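Local atomic coordinates of putative triphosphoribosyl-dephospho-coA synthase (Archaeoglobus fulgidus DSM 4304, PDB entry 3H9P), a protein that is of unknown function but may, like its CitG-family relatives, bind ATP and act as a triphosphoribosyl-dephospho-CoA synthase. Residues E143-R148 with P229-D234. Sequence-based numbering, arbitrary orientation.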
loop_
_atom_site.group_PDB
_atom_site.type_symbol
_atom_site.label_atom_id
_atom_site.label_comp_id
_atom_site.label_asym_id
_atom_site.label_seq_id
_atom_site.Cartn_x
_atom_site.Cartn_y
_atom_site.Cartn_z
ATOM N N GLU A 143 3.873 -5.160 -5.962
ATOM C CA GLU A 143 4.262 -6.155 -4.952
ATOM C C GLU A 143 3.105 -7.015 -4.479
ATOM O O GLU A 143 3.319 -8.073 -3.873
ATOM C CB GLU A 143 4.896 -5.502 -3.718
ATOM C CG GLU A 143 3.904 -4.749 -2.832
ATOM C CD GLU A 143 3.946 -3.241 -3.080
ATOM O OE1 GLU A 143 4.493 -2.802 -4.141
ATOM O OE2 GLU A 143 3.457 -2.488 -2.198
ATOM N N ASN A 144 1.887 -6.529 -4.704
ATOM C CA ASN A 144 0.678 -7.231 -4.276
ATOM C C ASN A 144 0.377 -8.443 -5.188
ATOM O O ASN A 144 -0.265 -8.326 -6.237
ATOM C CB ASN A 144 -0.498 -6.237 -4.213
ATOM C CG ASN A 144 -1.723 -6.810 -3.530
ATOM O OD1 ASN A 144 -1.915 -8.023 -3.485
ATOM N ND2 ASN A 144 -2.590 -5.933 -3.043
ATOM N N LEU A 145 0.854 -9.603 -4.775
ATOM C CA LEU A 145 0.750 -10.844 -5.562
ATOM C C LEU A 145 -0.684 -11.344 -5.781
ATOM O O LEU A 145 -1.030 -11.826 -6.861
ATOM C CB LEU A 145 1.641 -11.946 -4.942
ATOM C CG LEU A 145 3.146 -11.682 -4.729
ATOM C CD1 LEU A 145 3.787 -12.871 -4.018
ATOM C CD2 LEU A 145 3.923 -11.395 -6.021
ATOM N N ILE A 146 -1.556 -11.192 -4.796
ATOM C CA ILE A 146 -2.919 -11.728 -4.939
ATOM C C ILE A 146 -3.697 -10.876 -5.935
ATOM O O ILE A 146 -4.450 -11.421 -6.768
ATOM C CB ILE A 146 -3.633 -11.863 -3.560
ATOM C CG1 ILE A 146 -3.056 -13.057 -2.800
ATOM C CG2 ILE A 146 -5.189 -11.972 -3.663
ATOM C CD1 ILE A 146 -3.179 -12.909 -1.255
ATOM N N ALA A 147 -3.481 -9.554 -5.860
ATOM C CA ALA A 147 -4.137 -8.560 -6.752
ATOM C C ALA A 147 -3.836 -8.847 -8.220
ATOM O O ALA A 147 -4.702 -8.855 -9.092
ATOM C CB ALA A 147 -3.648 -7.140 -6.393
ATOM N N ARG A 148 -2.558 -9.077 -8.444
ATOM C CA ARG A 148 -1.968 -9.452 -9.717
ATOM C C ARG A 148 -2.490 -10.795 -10.281
ATOM O O ARG A 148 -2.725 -10.896 -11.476
ATOM C CB ARG A 148 -0.469 -9.461 -9.467
ATOM C CG ARG A 148 0.438 -10.243 -10.381
ATOM C CD ARG A 148 1.727 -9.532 -10.236
ATOM N NE ARG A 148 2.865 -10.398 -10.068
ATOM C CZ ARG A 148 3.982 -10.010 -9.478
ATOM N NH1 ARG A 148 4.068 -8.790 -8.950
ATOM N NH2 ARG A 148 4.997 -10.854 -9.396
ATOM N N PRO A 229 5.228 -15.713 6.043
ATOM C CA PRO A 229 4.974 -15.538 4.606
ATOM C C PRO A 229 3.607 -16.042 4.174
ATOM O O PRO A 229 3.517 -16.963 3.355
ATOM C CB PRO A 229 6.043 -16.397 3.940
ATOM C CG PRO A 229 6.794 -17.084 5.023
ATOM C CD PRO A 229 6.090 -16.876 6.315
ATOM N N GLY A 230 2.554 -15.419 4.702
ATOM C CA GLY A 230 1.175 -15.840 4.457
ATOM C C GLY A 230 0.746 -15.941 3.002
ATOM O O GLY A 230 -0.019 -16.829 2.634
ATOM N N THR A 231 1.243 -15.043 2.163
ATOM C CA THR A 231 0.811 -14.973 0.777
ATOM C C THR A 231 1.339 -16.159 0.004
ATOM O O THR A 231 0.682 -16.649 -0.919
ATOM C CB THR A 231 1.326 -13.700 0.114
ATOM O OG1 THR A 231 1.112 -12.588 0.995
ATOM C CG2 THR A 231 0.637 -13.438 -1.222
ATOM N N ILE A 232 2.532 -16.627 0.375
ATOM C CA ILE A 232 3.144 -17.752 -0.277
ATOM C C ILE A 232 2.315 -19.011 -0.024
ATOM O O ILE A 232 2.004 -19.766 -0.957
ATOM C CB ILE A 232 4.626 -17.910 0.148
ATOM C CG1 ILE A 232 5.399 -16.617 -0.102
ATOM C CG2 ILE A 232 5.275 -19.117 -0.556
ATOM C CD1 ILE A 232 5.318 -16.104 -1.590
ATOM N N ALA A 233 1.936 -19.217 1.231
ATOM C CA ALA A 233 1.020 -20.283 1.579
ATOM C C ALA A 233 -0.348 -20.098 0.885
ATOM O O ALA A 233 -0.933 -21.076 0.383
ATOM C CB ALA A 233 0.856 -20.365 3.098
ATOM N N ASP A 234 -0.845 -18.869 0.838
ATOM C CA ASP A 234 -2.063 -18.564 0.060
ATOM C C ASP A 234 -1.935 -19.093 -1.367
ATOM O O ASP A 234 -2.817 -19.824 -1.837
ATOM C CB ASP A 234 -2.395 -17.050 0.055
ATOM C CG ASP A 234 -2.829 -16.528 1.455
ATOM O OD1 ASP A 234 -3.236 -17.363 2.285
ATOM O OD2 ASP A 234 -2.791 -15.297 1.740
#
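The methyl of Thr-231 rests against the base of Leu-145 and the outer end of Ile-146, an instance of how a branched polar residue can turn one arm to each of two environments. CG2 stands anti to the backbone N of Thr-231 and reaches across to CB of Leu-145 at 4.1 Å and to CD1 of Ile-146 at 3.9 Å. The other arm, OG1 (chi1 -45°), is hydrogen-bonded to Asp-187, whose carboxylate also receives the backbone N of Ile-232, a pairing that would favour the rotation presenting the methyl. Ile-146 runs obliquely past this threonine, its chain extended through chi2 153°, and the same CD1 lies 3.9 Å from OD2 of Asp-234, one helical turn on. On the other flank the branch ends meet: CD1 of Leu-145 approaches CD1 of Ile-232 at 4.3 Å. The contact joins the first turns of helices 145-151 and 230-246 in this all-helical fold, close to the centre of the chain. Asn-144 N-caps the former, its OD1 accepting from Ala-147 N at 3.2 Å, with the donor well above the carbonyl plane. Leu-63 of helix 58-68 touches both Ile-146 and Asp-234, whereas Pro-188 packs on Leu-145 and Thr-231. Behind the interface, CD2 of Leu-145 sits over one guanidinium face of Arg-148, 3.5 Å above its plane and displaced toward the rim.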